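Local coordinates for deoxyhypusine synthase, putative (Entamoeba histolytica, PDB 7L9R), which probably catalyses the NAD-dependent transfer of an aminobutyl group from spermidine to the translation factor eIF5A, the deoxyhypusine synthase reaction, at residues B[198-201]-B[206-209]. Sequence-based numbering, arbitrary orientation.
Sequences ERLN and VITW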
loop_
_atom_site.group_PDB
_atom_site.type_symbol
_atom_site.label_atom_id
_atom_site.label_comp_id
_atom_site.label_asym_id
_atom_site.label_seq_id
_atom_site.Cartn_x
_atom_site.Cartn_y
_atom_site.Cartn_z
ATOM N N GLU B 198 -1.212 -25.116 30.289
ATOM C CA GLU B 198 -1.570 -25.999 31.395
ATOM C C GLU B 198 -1.862 -25.206 32.660
ATOM O O GLU B 198 -2.766 -25.557 33.424
ATOM C CB GLU B 198 -0.452 -27.012 31.651
ATOM C CG GLU B 198 -0.135 -27.896 30.453
ATOM C CD GLU B 198 1.149 -28.707 30.615
ATOM O OE1 GLU B 198 2.074 -28.260 31.337
ATOM O OE2 GLU B 198 1.223 -29.807 30.018
ATOM N N ARG B 199 -1.099 -24.141 32.904
ATOM C CA ARG B 199 -1.312 -23.343 34.106
ATOM C C ARG B 199 -2.617 -22.560 34.025
ATOM O O ARG B 199 -3.335 -22.434 35.022
ATOM C CB ARG B 199 -0.127 -22.398 34.308
ATOM C CG ARG B 199 -0.161 -21.612 35.601
ATOM C CD ARG B 199 0.908 -20.525 35.597
ATOM N NE ARG B 199 1.029 -19.900 36.906
ATOM C CZ ARG B 199 1.902 -20.271 37.831
ATOM N NH1 ARG B 199 2.762 -21.252 37.613
ATOM N NH2 ARG B 199 1.896 -19.658 39.013
ATOM N N LEU B 200 -2.931 -22.017 32.846
ATOM C CA LEU B 200 -4.127 -21.198 32.688
ATOM C C LEU B 200 -5.393 -22.030 32.872
ATOM O O LEU B 200 -6.317 -21.622 33.588
ATOM C CB LEU B 200 -4.115 -20.535 31.313
ATOM C CG LEU B 200 -5.252 -19.566 31.009
ATOM C CD1 LEU B 200 -5.211 -18.391 31.980
ATOM C CD2 LEU B 200 -5.174 -19.093 29.568
ATOM N N ASN B 201 -5.449 -23.198 32.229
ATOM C CA ASN B 201 -6.520 -24.172 32.428
ATOM C C ASN B 201 -7.892 -23.535 32.220
ATOM O O ASN B 201 -8.787 -23.628 33.062
ATOM C CB ASN B 201 -6.412 -24.812 33.806
ATOM C CG ASN B 201 -7.314 -26.017 33.963
ATOM O OD1 ASN B 201 -7.580 -26.746 33.006
ATOM N ND2 ASN B 201 -7.801 -26.225 35.178
ATOM N N VAL B 206 -6.947 -20.411 23.488
ATOM C CA VAL B 206 -6.229 -21.215 22.504
ATOM C C VAL B 206 -5.156 -22.063 23.185
ATOM O O VAL B 206 -5.041 -23.271 22.929
ATOM C CB VAL B 206 -5.630 -20.304 21.414
ATOM C CG1 VAL B 206 -4.696 -21.087 20.504
ATOM C CG2 VAL B 206 -6.745 -19.624 20.600
ATOM N N ILE B 207 -4.373 -21.457 24.087
ATOM C CA ILE B 207 -3.190 -22.161 24.588
ATOM C C ILE B 207 -3.566 -23.331 25.493
ATOM O O ILE B 207 -2.868 -24.352 25.511
ATOM C CB ILE B 207 -2.212 -21.203 25.302
ATOM C CG1 ILE B 207 -2.844 -20.603 26.558
ATOM C CG2 ILE B 207 -1.735 -20.113 24.347
ATOM C CD1 ILE B 207 -1.872 -19.795 27.381
ATOM N N THR B 208 -4.664 -23.234 26.244
ATOM C CA THR B 208 -5.054 -24.380 27.063
ATOM C C THR B 208 -5.395 -25.579 26.190
ATOM O O THR B 208 -4.981 -26.708 26.481
ATOM C CB THR B 208 -6.230 -24.032 27.971
ATOM O OG1 THR B 208 -5.822 -23.059 28.946
ATOM C CG2 THR B 208 -6.746 -25.286 28.674
ATOM N N TRP B 209 -6.134 -25.352 25.103
ATOM C CA TRP B 209 -6.494 -26.447 24.209
ATOM C C TRP B 209 -5.301 -26.925 23.391
ATOM O O TRP B 209 -5.255 -28.096 23.000
ATOM C CB TRP B 209 -7.639 -26.026 23.291
ATOM C CG TRP B 209 -8.994 -26.163 23.935
ATOM C CD1 TRP B 209 -9.779 -25.156 24.412
ATOM C CD2 TRP B 209 -9.712 -27.380 24.177
ATOM N NE1 TRP B 209 -10.936 -25.664 24.931
ATOM C CE2 TRP B 209 -10.925 -27.028 24.801
ATOM C CE3 TRP B 209 -9.447 -28.730 23.926
ATOM C CZ2 TRP B 209 -11.877 -27.978 25.180
ATOM C CZ3 TRP B 209 -10.402 -29.680 24.304
ATOM C CH2 TRP B 209 -11.601 -29.295 24.918
#
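Thr208 faces the C-terminal end of the preceding helix, its OG1 lying 3.3 Å from Asn201 N and 3.9 Å from Leu200 CB. The methyl of the same threonine rests against the Asn201 backbone, CG2 standing 3.9 Å from Asn201 CA. Next to the threonine an aliphatic pair forms: Leu200 CD2 meets Ile207 CD1 at 4.0 Å, the two side chains crossing at about a right angle. With chi1 at 64°, CG1 of Ile207 lies over the backbone, flanked by N and the carbonyl carbon, and an extended chi2 (173°) carries CD1 on to Leu200.

The threonine hydroxyl is held by hydrogen bonds with Gly197 O, Asp202 N and Ser205 OG, which tie the helix end and the connecting turn to the next helix. Asn201 takes a positive phi (54°), leaving helical geometry and turning the chain into the short link. Asp128 accepts hydrogen bonds from Val206 N and Ile207 N. The contact thus joins two successive helices, 189-200 and 206-212: Ile125 and Ile129 of helix 124-130 pack on Ile207, Ile129 also touches Leu200, Trp169 of helix 160-179 touches Leu200, and helix 206-212 leads into strand 216-218, outermost in the parallel sheet within this chain.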